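PDB 6MPR: malonate decarboxylase subunit alpha from Acinetobacter baumannii ATCC 17978, which probably acts as the acyl-carrier-protein transferase subunit of malonate decarboxylase, exchanging acetyl for malonyl on the carrier protein during malonate breakdown. Local coordinates for residues T45-I56 against F74-N83; I56-N67 against I86-S96. All blocks are in the same frame, centred on the assembly; numbering follows the deposited sequence.

Contact 1 (T45-I56 against F74-N83)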
loop_
_atom_site.group_PDB
_atom_site.type_symbol
_atom_site.label_atom_id
_atom_site.label_comp_id
_atom_site.label_asym_id
_atom_site.label_seq_id
_atom_site.Cartn_x
_atom_site.Cartn_y
_atom_site.Cartn_z
ATOM N N THR A 45 -12.343 18.764 -29.515
ATOM C CA THR A 45 -11.126 19.363 -28.973
ATOM C C THR A 45 -11.285 20.862 -28.782
ATOM O O THR A 45 -10.874 21.418 -27.757
ATOM C CB THR A 45 -9.953 19.054 -29.902
ATOM O OG1 THR A 45 -9.851 17.635 -30.037
ATOM C CG2 THR A 45 -8.634 19.602 -29.349
ATOM N N GLN A 46 -11.948 21.519 -29.730
ATOM C CA GLN A 46 -12.096 22.967 -29.691
ATOM C C GLN A 46 -12.991 23.440 -28.549
ATOM O O GLN A 46 -12.948 24.622 -28.196
ATOM C CB GLN A 46 -12.646 23.461 -31.036
ATOM C CG GLN A 46 -13.899 22.732 -31.524
ATOM C CD GLN A 46 -13.606 21.453 -32.308
ATOM O OE1 GLN A 46 -12.612 20.772 -32.071
ATOM N NE2 GLN A 46 -14.490 21.127 -33.253
ATOM N N ASP A 47 -13.792 22.551 -27.958
ATOM C CA ASP A 47 -14.796 22.954 -26.980
ATOM C C ASP A 47 -14.422 22.614 -25.542
ATOM O O ASP A 47 -15.286 22.652 -24.663
ATOM C CB ASP A 47 -16.143 22.312 -27.316
ATOM C CG ASP A 47 -16.659 22.723 -28.677
ATOM O OD1 ASP A 47 -16.455 23.894 -29.077
ATOM O OD2 ASP A 47 -17.269 21.873 -29.349
ATOM N N ILE A 48 -13.156 22.305 -25.281
ATOM C CA ILE A 48 -12.766 21.770 -23.979
ATOM C C ILE A 48 -12.948 22.807 -22.870
ATOM O O ILE A 48 -13.371 22.467 -21.762
ATOM C CB ILE A 48 -11.319 21.238 -24.047
ATOM C CG1 ILE A 48 -10.909 20.553 -22.727
ATOM C CG2 ILE A 48 -10.328 22.348 -24.411
ATOM C CD1 ILE A 48 -11.741 19.347 -22.372
ATOM N N ILE A 49 -12.657 24.084 -23.143
ATOM C CA ILE A 49 -12.699 25.082 -22.071
ATOM C C ILE A 49 -14.128 25.294 -21.588
ATOM O O ILE A 49 -14.395 25.316 -20.382
ATOM C CB ILE A 49 -12.060 26.405 -22.521
ATOM C CG1 ILE A 49 -10.536 26.263 -22.572
ATOM C CG2 ILE A 49 -12.475 27.527 -21.558
ATOM C CD1 ILE A 49 -9.845 27.325 -23.413
ATOM N N LYS A 50 -15.067 25.425 -22.521
ATOM C CA LYS A 50 -16.465 25.576 -22.146
ATOM C C LYS A 50 -16.958 24.352 -21.392
ATOM O O LYS A 50 -17.722 24.471 -20.429
ATOM C CB LYS A 50 -17.323 25.822 -23.389
ATOM C CG LYS A 50 -18.802 26.023 -23.091
ATOM C CD LYS A 50 -19.067 27.405 -22.497
ATOM C CE LYS A 50 -20.548 27.654 -22.283
ATOM N NZ LYS A 50 -20.794 29.020 -21.749
ATOM N N VAL A 51 -16.513 23.162 -21.799
ATOM C CA VAL A 51 -16.983 21.960 -21.121
ATOM C C VAL A 51 -16.387 21.867 -19.713
ATOM O O VAL A 51 -17.076 21.468 -18.767
ATOM C CB VAL A 51 -16.674 20.709 -21.968
ATOM C CG1 VAL A 51 -16.958 19.449 -21.162
ATOM C CG2 VAL A 51 -17.512 20.718 -23.254
ATOM N N LEU A 52 -15.101 22.234 -19.542
ATOM C CA LEU A 52 -14.523 22.287 -18.192
ATOM C C LEU A 52 -15.302 23.237 -17.287
ATOM O O LEU A 52 -15.553 22.924 -16.118
ATOM C CB LEU A 52 -13.046 22.707 -18.240
ATOM C CG LEU A 52 -12.060 21.707 -18.844
ATOM C CD1 LEU A 52 -10.651 22.291 -18.917
ATOM C CD2 LEU A 52 -12.031 20.398 -18.056
ATOM N N GLU A 53 -15.666 24.417 -17.803
ATOM C CA GLU A 53 -16.458 25.383 -17.048
ATOM C C GLU A 53 -17.871 24.898 -16.746
ATOM O O GLU A 53 -18.569 25.524 -15.936
ATOM C CB GLU A 53 -16.528 26.696 -17.827
ATOM C CG GLU A 53 -15.215 27.451 -17.875
ATOM C CD GLU A 53 -15.256 28.645 -18.803
ATOM O OE1 GLU A 53 -14.286 29.434 -18.774
ATOM O OE2 GLU A 53 -16.256 28.808 -19.550
ATOM N N THR A 54 -18.320 23.841 -17.411
ATOM C CA THR A 54 -19.642 23.267 -17.199
ATOM C C THR A 54 -19.596 22.112 -16.210
ATOM O O THR A 54 -20.508 21.956 -15.390
ATOM C CB THR A 54 -20.219 22.770 -18.535
ATOM O OG1 THR A 54 -20.198 23.828 -19.488
ATOM C CG2 THR A 54 -21.645 22.255 -18.367
ATOM N N LEU A 55 -18.550 21.289 -16.280
ATOM C CA LEU A 55 -18.453 20.079 -15.470
ATOM C C LEU A 55 -17.810 20.316 -14.108
ATOM O O LEU A 55 -18.055 19.542 -13.170
ATOM C CB LEU A 55 -17.655 19.011 -16.222
ATOM C CG LEU A 55 -18.321 18.513 -17.502
ATOM C CD1 LEU A 55 -17.403 17.562 -18.206
ATOM C CD2 LEU A 55 -19.639 17.828 -17.176
ATOM N N ILE A 56 -16.975 21.333 -13.985
ATOM C CA ILE A 56 -16.282 21.641 -12.736
ATOM C C ILE A 56 -17.029 22.764 -12.039
ATOM O O ILE A 56 -17.597 23.651 -12.690
ATOM C CB ILE A 56 -14.810 22.026 -12.987
ATOM C CG1 ILE A 56 -14.092 20.943 -13.798
ATOM C CG2 ILE A 56 -14.078 22.283 -11.665
ATOM C CD1 ILE A 56 -12.675 21.326 -14.144
ATOM N N PHE A 74 -2.801 18.873 -22.108
ATOM C CA PHE A 74 -3.903 19.558 -22.778
ATOM C C PHE A 74 -4.976 19.959 -21.773
ATOM O O PHE A 74 -5.469 21.097 -21.798
ATOM C CB PHE A 74 -4.474 18.658 -23.872
ATOM C CG PHE A 74 -5.671 19.218 -24.573
ATOM C CD1 PHE A 74 -5.579 20.388 -25.313
ATOM C CD2 PHE A 74 -6.878 18.557 -24.515
ATOM C CE1 PHE A 74 -6.693 20.891 -25.985
ATOM C CE2 PHE A 74 -7.991 19.059 -25.166
ATOM C CZ PHE A 74 -7.893 20.224 -25.905
ATOM N N LEU A 75 -5.321 19.058 -20.852
ATOM C CA LEU A 75 -6.337 19.400 -19.854
ATOM C C LEU A 75 -5.830 20.457 -18.881
ATOM O O LEU A 75 -6.577 21.372 -18.519
ATOM C CB LEU A 75 -6.797 18.146 -19.095
ATOM C CG LEU A 75 -7.503 17.072 -19.926
ATOM C CD1 LEU A 75 -7.930 15.867 -19.051
ATOM C CD2 LEU A 75 -8.683 17.657 -20.688
ATOM N N SER A 76 -4.564 20.365 -18.457
ATOM C CA SER A 76 -4.046 21.362 -17.523
ATOM C C SER A 76 -3.899 22.727 -18.190
ATOM O O SER A 76 -4.251 23.744 -17.584
ATOM C CB SER A 76 -2.722 20.896 -16.904
ATOM O OG SER A 76 -1.735 20.631 -17.887
ATOM N N ARG A 77 -3.407 22.778 -19.439
ATOM C CA ARG A 77 -3.332 24.060 -20.142
ATOM C C ARG A 77 -4.725 24.642 -20.348
ATOM O O ARG A 77 -4.922 25.863 -20.241
ATOM C CB ARG A 77 -2.617 23.905 -21.491
ATOM C CG ARG A 77 -1.103 23.702 -21.391
ATOM C CD ARG A 77 -0.437 23.618 -22.776
ATOM N NE ARG A 77 -0.493 22.270 -23.352
ATOM C CZ ARG A 77 -1.266 21.935 -24.387
ATOM N NH1 ARG A 77 -2.047 22.842 -24.960
ATOM N NH2 ARG A 77 -1.259 20.693 -24.859
ATOM N N SER A 78 -5.707 23.778 -20.632
ATOM C CA SER A 78 -7.071 24.254 -20.844
ATOM C C SER A 78 -7.677 24.751 -19.540
ATOM O O SER A 78 -8.303 25.816 -19.503
ATOM C CB SER A 78 -7.940 23.144 -21.458
ATOM O OG SER A 78 -7.496 22.748 -22.757
ATOM N N LEU A 79 -7.496 23.997 -18.451
ATOM C CA LEU A 79 -8.031 24.432 -17.164
ATOM C C LEU A 79 -7.503 25.814 -16.783
ATOM O O LEU A 79 -8.255 26.659 -16.281
ATOM C CB LEU A 79 -7.684 23.400 -16.085
ATOM C CG LEU A 79 -8.266 23.658 -14.694
ATOM C CD1 LEU A 79 -9.783 23.599 -14.740
ATOM C CD2 LEU A 79 -7.729 22.635 -13.703
ATOM N N ALA A 80 -6.223 26.076 -17.055
ATOM C CA ALA A 80 -5.636 27.379 -16.757
ATOM C C ALA A 80 -6.174 28.499 -17.639
ATOM O O ALA A 80 -5.881 29.664 -17.354
ATOM C CB ALA A 80 -4.112 27.303 -16.885
ATOM N N GLN A 81 -6.939 28.185 -18.695
ATOM C CA GLN A 81 -7.569 29.185 -19.551
ATOM C C GLN A 81 -9.048 29.402 -19.237
ATOM O O GLN A 81 -9.696 30.219 -19.904
ATOM C CB GLN A 81 -7.415 28.795 -21.024
ATOM C CG GLN A 81 -5.975 28.717 -21.487
ATOM C CD GLN A 81 -5.241 30.035 -21.300
ATOM O OE1 GLN A 81 -5.750 31.098 -21.662
ATOM N NE2 GLN A 81 -4.043 29.973 -20.721
ATOM N N THR A 82 -9.594 28.711 -18.238
ATOM C CA THR A 82 -10.990 28.927 -17.877
ATOM C C THR A 82 -11.163 30.265 -17.165
ATOM O O THR A 82 -10.203 30.894 -16.700
ATOM C CB THR A 82 -11.512 27.782 -16.996
ATOM O OG1 THR A 82 -10.711 27.676 -15.808
ATOM C CG2 THR A 82 -11.481 26.456 -17.750
ATOM N N ASN A 83 -12.415 30.692 -17.095
ATOM C CA ASN A 83 -12.795 31.968 -16.500
ATOM C C ASN A 83 -12.772 31.849 -14.981
ATOM O O ASN A 83 -13.532 31.047 -14.423
ATOM C CB ASN A 83 -14.185 32.342 -16.984
ATOM C CG ASN A 83 -14.617 33.743 -16.552
ATOM O OD1 ASN A 83 -14.074 34.323 -15.612
ATOM N ND2 ASN A 83 -15.624 34.274 -17.230
#

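Contact 2 (I56-N67 against I86-S96)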
loop_
_atom_site.group_PDB
_atom_site.type_symbol
_atom_site.label_atom_id
_atom_site.label_comp_id
_atom_site.label_asym_id
_atom_site.label_seq_id
_atom_site.Cartn_x
_atom_site.Cartn_y
_atom_site.Cartn_z
ATOM N N ILE A 56 -16.975 21.333 -13.985
ATOM C CA ILE A 56 -16.282 21.641 -12.736
ATOM C C ILE A 56 -17.029 22.764 -12.039
ATOM O O ILE A 56 -17.597 23.651 -12.690
ATOM C CB ILE A 56 -14.810 22.026 -12.987
ATOM C CG1 ILE A 56 -14.092 20.943 -13.798
ATOM C CG2 ILE A 56 -14.078 22.283 -11.665
ATOM C CD1 ILE A 56 -12.675 21.326 -14.144
ATOM N N THR A 57 -17.076 22.701 -10.710
ATOM C CA THR A 57 -17.777 23.639 -9.842
ATOM C C THR A 57 -16.770 24.257 -8.875
ATOM O O THR A 57 -15.835 23.568 -8.454
ATOM C CB THR A 57 -18.880 22.902 -9.057
ATOM O OG1 THR A 57 -19.664 22.115 -9.965
ATOM C CG2 THR A 57 -19.820 23.866 -8.317
ATOM N N PRO A 58 -16.928 25.523 -8.493
ATOM C CA PRO A 58 -16.000 26.102 -7.514
ATOM C C PRO A 58 -15.950 25.266 -6.242
ATOM O O PRO A 58 -16.961 24.717 -5.792
ATOM C CB PRO A 58 -16.585 27.491 -7.250
ATOM C CG PRO A 58 -17.353 27.814 -8.471
ATOM C CD PRO A 58 -17.888 26.519 -9.001
ATOM N N GLY A 59 -14.751 25.167 -5.658
ATOM C CA GLY A 59 -14.553 24.349 -4.476
ATOM C C GLY A 59 -14.340 22.873 -4.743
ATOM O O GLY A 59 -14.039 22.126 -3.802
ATOM N N ASP A 60 -14.492 22.419 -5.985
ATOM C CA ASP A 60 -14.297 21.004 -6.290
ATOM C C ASP A 60 -12.890 20.552 -5.934
ATOM O O ASP A 60 -11.918 21.279 -6.159
ATOM C CB ASP A 60 -14.514 20.743 -7.781
ATOM C CG ASP A 60 -15.935 20.371 -8.117
ATOM O OD1 ASP A 60 -16.749 20.194 -7.189
ATOM O OD2 ASP A 60 -16.223 20.234 -9.322
ATOM N N LYS A 61 -12.781 19.330 -5.403
ATOM C CA LYS A 61 -11.510 18.607 -5.397
ATOM C C LYS A 61 -11.254 18.049 -6.794
ATOM O O LYS A 61 -12.019 17.215 -7.281
ATOM C CB LYS A 61 -11.536 17.482 -4.363
ATOM C CG LYS A 61 -11.688 17.970 -2.931
ATOM C CD LYS A 61 -11.725 16.795 -1.956
ATOM C CE LYS A 61 -12.012 17.246 -0.530
ATOM N NZ LYS A 61 -13.293 17.997 -0.426
ATOM N N VAL A 62 -10.173 18.489 -7.429
ATOM C CA VAL A 62 -9.878 18.152 -8.819
ATOM C C VAL A 62 -8.538 17.456 -8.817
ATOM O O VAL A 62 -7.519 18.080 -8.510
ATOM C CB VAL A 62 -9.834 19.402 -9.713
ATOM C CG1 VAL A 62 -9.473 19.022 -11.153
ATOM C CG2 VAL A 62 -11.190 20.132 -9.644
ATOM N N VAL A 63 -8.536 16.167 -9.145
ATOM C CA VAL A 63 -7.296 15.446 -9.407
ATOM C C VAL A 63 -6.852 15.779 -10.823
ATOM O O VAL A 63 -7.634 15.646 -11.769
ATOM C CB VAL A 63 -7.511 13.935 -9.244
ATOM C CG1 VAL A 63 -6.289 13.151 -9.744
ATOM C CG2 VAL A 63 -7.809 13.590 -7.771
ATOM N N LEU A 64 -5.593 16.184 -10.977
ATOM C CA LEU A 64 -5.043 16.566 -12.274
ATOM C C LEU A 64 -3.728 15.827 -12.441
ATOM O O LEU A 64 -2.853 15.925 -11.572
ATOM C CB LEU A 64 -4.819 18.083 -12.369
ATOM C CG LEU A 64 -4.063 18.604 -13.602
ATOM C CD1 LEU A 64 -4.813 18.227 -14.859
ATOM C CD2 LEU A 64 -3.899 20.121 -13.526
ATOM N N GLU A 65 -3.603 15.060 -13.520
ATOM C CA GLU A 65 -2.354 14.367 -13.824
ATOM C C GLU A 65 -1.402 15.309 -14.556
ATOM O O GLU A 65 -1.765 15.865 -15.595
ATOM C CB GLU A 65 -2.636 13.137 -14.692
ATOM C CG GLU A 65 -3.412 12.018 -13.994
ATOM C CD GLU A 65 -3.636 10.825 -14.909
ATOM O OE1 GLU A 65 -3.174 10.856 -16.066
ATOM O OE2 GLU A 65 -4.302 9.867 -14.486
ATOM N N GLY A 66 -0.215 15.535 -14.001
ATOM C CA GLY A 66 0.050 15.266 -12.599
ATOM C C GLY A 66 0.606 13.918 -12.159
ATOM O O GLY A 66 0.805 13.702 -10.959
ATOM N N ASN A 67 0.828 12.987 -13.081
ATOM C CA ASN A 67 1.620 11.802 -12.772
ATOM C C ASN A 67 3.081 12.205 -12.647
ATOM O O ASN A 67 3.482 13.298 -13.054
ATOM C CB ASN A 67 1.532 10.729 -13.866
ATOM C CG ASN A 67 0.127 10.256 -14.156
ATOM O OD1 ASN A 67 -0.423 9.424 -13.434
ATOM N ND2 ASN A 67 -0.432 10.719 -15.266
ATOM N N ILE A 86 -15.950 31.851 -12.998
ATOM C CA ILE A 86 -16.697 30.601 -13.005
ATOM C C ILE A 86 -15.999 29.532 -12.176
ATOM O O ILE A 86 -16.605 28.934 -11.289
ATOM C CB ILE A 86 -16.919 30.130 -14.458
ATOM C CG1 ILE A 86 -17.665 31.209 -15.241
ATOM C CG2 ILE A 86 -17.657 28.791 -14.497
ATOM C CD1 ILE A 86 -17.785 30.898 -16.710
ATOM N N LEU A 87 -14.714 29.278 -12.446
ATOM C CA LEU A 87 -13.941 28.269 -11.723
ATOM C C LEU A 87 -12.952 28.968 -10.796
ATOM O O LEU A 87 -11.962 29.543 -11.258
ATOM C CB LEU A 87 -13.204 27.330 -12.681
ATOM C CG LEU A 87 -14.080 26.586 -13.674
ATOM C CD1 LEU A 87 -13.242 25.536 -14.411
ATOM C CD2 LEU A 87 -15.253 25.947 -12.958
ATOM N N HIS A 88 -13.214 28.892 -9.492
ATOM C CA HIS A 88 -12.343 29.453 -8.469
ATOM C C HIS A 88 -12.373 28.523 -7.268
ATOM O O HIS A 88 -13.243 27.656 -7.160
ATOM C CB HIS A 88 -12.766 30.871 -8.067
ATOM C CG HIS A 88 -14.214 30.983 -7.708
ATOM N ND1 HIS A 88 -14.688 30.742 -6.437
ATOM C CD2 HIS A 88 -15.295 31.300 -8.459
ATOM C CE1 HIS A 88 -15.999 30.905 -6.421
ATOM N NE2 HIS A 88 -16.392 31.245 -7.634
ATOM N N ASP A 89 -11.387 28.690 -6.381
ATOM C CA ASP A 89 -11.291 27.914 -5.140
ATOM C C ASP A 89 -11.234 26.420 -5.411
ATOM O O ASP A 89 -11.689 25.610 -4.593
ATOM C CB ASP A 89 -12.441 28.236 -4.186
ATOM C CG ASP A 89 -12.338 29.633 -3.618
ATOM O OD1 ASP A 89 -11.498 29.843 -2.722
ATOM O OD2 ASP A 89 -13.061 30.528 -4.103
ATOM N N LEU A 90 -10.675 26.045 -6.557
ATOM C CA LEU A 90 -10.434 24.635 -6.823
ATOM C C LEU A 90 -9.418 24.083 -5.831
ATOM O O LEU A 90 -8.435 24.740 -5.491
ATOM C CB LEU A 90 -9.938 24.430 -8.260
ATOM C CG LEU A 90 -10.950 24.741 -9.367
ATOM C CD1 LEU A 90 -10.498 24.202 -10.709
ATOM C CD2 LEU A 90 -12.351 24.218 -8.992
ATOM N N HIS A 91 -9.674 22.878 -5.350
ATOM C CA HIS A 91 -8.764 22.182 -4.447
ATOM C C HIS A 91 -8.060 21.155 -5.321
ATOM O O HIS A 91 -8.648 20.137 -5.699
ATOM C CB HIS A 91 -9.537 21.557 -3.288
ATOM C CG HIS A 91 -8.699 20.779 -2.319
ATOM N ND1 HIS A 91 -9.175 20.397 -1.087
ATOM C CD2 HIS A 91 -7.434 20.295 -2.399
ATOM C CE1 HIS A 91 -8.237 19.725 -0.438
ATOM N NE2 HIS A 91 -7.173 19.640 -1.218
ATOM N N MET A 92 -6.816 21.451 -5.688
ATOM C CA MET A 92 -6.095 20.566 -6.594
ATOM C C MET A 92 -5.456 19.437 -5.814
ATOM O O MET A 92 -4.894 19.642 -4.729
ATOM C CB MET A 92 -5.022 21.328 -7.374
ATOM C CG MET A 92 -5.570 22.525 -8.145
ATOM S SD MET A 92 -6.952 22.125 -9.251
ATOM C CE MET A 92 -6.147 20.945 -10.351
ATOM N N ILE A 93 -5.544 18.238 -6.383
ATOM C CA ILE A 93 -4.945 17.032 -5.826
ATOM C C ILE A 93 -4.033 16.480 -6.906
ATOM O O ILE A 93 -4.511 15.996 -7.941
ATOM C CB ILE A 93 -5.998 16.004 -5.394
ATOM C CG1 ILE A 93 -6.908 16.613 -4.331
ATOM C CG2 ILE A 93 -5.322 14.752 -4.822
ATOM C CD1 ILE A 93 -8.199 15.849 -4.090
ATOM N N MET A 94 -2.715 16.570 -6.679
ATOM C CA MET A 94 -1.794 16.242 -7.756
ATOM C C MET A 94 -0.647 15.387 -7.246
ATOM O O MET A 94 0.097 15.827 -6.365
ATOM C CB MET A 94 -1.254 17.518 -8.392
ATOM C CG MET A 94 -2.359 18.438 -8.946
ATOM S SD MET A 94 -1.687 19.873 -9.789
ATOM C CE MET A 94 -1.029 19.060 -11.235
ATOM N N PRO A 95 -0.463 14.174 -7.773
ATOM C CA PRO A 95 0.705 13.385 -7.359
ATOM C C PRO A 95 2.009 14.118 -7.613
ATOM O O PRO A 95 2.909 14.091 -6.775
ATOM C CB PRO A 95 0.579 12.108 -8.207
ATOM C CG PRO A 95 -0.918 11.994 -8.460
ATOM C CD PRO A 95 -1.379 13.417 -8.647
ATOM N N SER A 96 2.113 14.803 -8.750
ATOM C CA SER A 96 3.339 15.500 -9.127
ATOM C C SER A 96 2.972 16.858 -9.711
ATOM O O SER A 96 2.115 16.935 -10.596
ATOM C CB SER A 96 4.142 14.669 -10.140
ATOM O OG SER A 96 5.475 15.144 -10.240
HETATM O O HOH W 1 -11.782 20.962 -0.209
#

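Contact 1 (T45-I56 against F74-N83)
I48 and L52, one helical turn apart, press onto the helix that carries F74, L75, S78 and L79. The axes of helix segments 48-55 and 74-79 cross at -76°, 9.7 Å apart at their closest. The dense part is mostly apolar, around the buried hydroxyl of S78. I48 uses both branches. Its CG2 lies 3.6 Å from F74 CZ and also touches S78 OG, while its CD1 touches L75 CD2, the two side chains crossing at about a right angle. The CG1 branch of I48 is anti to the backbone N (chi1 -175°), which carries CD1 toward L75. T45 adds its methyl CG2, also 3.6 Å from F74 CZ. The hydroxyl of S78 is satisfied: S78 OG donates to F74 O at 2.8 Å, and S78 N reaches the same oxygen from the opposite face of its plane. L52 CD1 rests on S78 and the backbone of L79. I56 CD1 meets L79 CD1 at 3.7 Å.

The other side is looser and partly open to solvent. There I49 CD1 touches CB of the exposed Q81. E53 reaches past T82 with its chain extended beyond CG, and its OE1 accepts from N83 N at 2.8 Å. The oxygen is met on its anti side, 21° out of the carboxylate plane. This bond ties helix 48-55 to the chain just after the L79-T82 turn. Both helices pack against strand 221-224 of the parallel sheet, V223 touching I48, F74 and L75. Helix 22-34 packs on T54 and L55, and helix 100-107 on L79.

Contact 2 (I56-N67 against I86-S96)
I86 O lies 3.1 Å from P58 CG at the start of the contact. L87 comes next and meets I56, its CD2 3.3 Å from I56 O. H88 follows. P58 CB sits over one face of its ring, 3.8 Å from the ring centroid, in a CH-pi contact. The ring is held by D89: H88 ND1 donates to D89 OD2 along the anti lone pair, nearly in the ring plane. H88 O accepts from G59 N in the type II turn T57-D60. At G59 the backbone angles themselves call for glycine. L90 then turns CD2 onto I56 CG2 and T57 O.

From H91 the two chains run as parallel strands. H91 N donates to D60 O and V62 N to H91 O; I93 N donates to V62 O and L64 N to I93 O. The side chain of H91 lies beside that of K61, pointing the same way. Water 1 is 2.8 Å from H91 ND1 and weakly joined to K61 NZ, while H91 NE2 is hydrogen-bonded to D115 OD2. On the opposite face, M92 is bent at chi2 (-54°) and chi3 (-61°), which swings CE back to V62 and to L64 CB, 3.7 Å away. I93 returns to the face of H91, where its CD1 touches K61 CB and its CB meets V63 CG2 at 3.8 Å. M94 CE packs on L64 CD2. Beyond P95, S96 N donates a hydrogen bond to G66 O at 2.8 Å; a cis peptide precedes G66.

This is the strand pairing of a right-handed beta-alpha-beta crossover through helix 73-79. Strand 158-163 flanks strand 61-64, and strand 111-116 flanks strand 90-94. Helix 100-107 packs on L64, M92 and M94.

How the contacts relate
Both contacts are largely buried, and belong to the same part of the fold. Contact 2 is inside the parallel sheet, whereas contact 1 joins two helices packed against it. Helix 73-79, which supplies one side of contact 1, is the crossover between the two strands of contact 2. I56 is shared: it leaves helix 48-55 and leads toward strand 61-64. They also touch through T82 with L87 and S76 with L64. Contact 1 is held mainly by side-chain packing, with one hydrogen bond, from a backbone N-H to a carboxylate on its more exposed side. Contact 2 rests on repeated backbone bonds, with polar side chains at both ends and a water between K61 and H91.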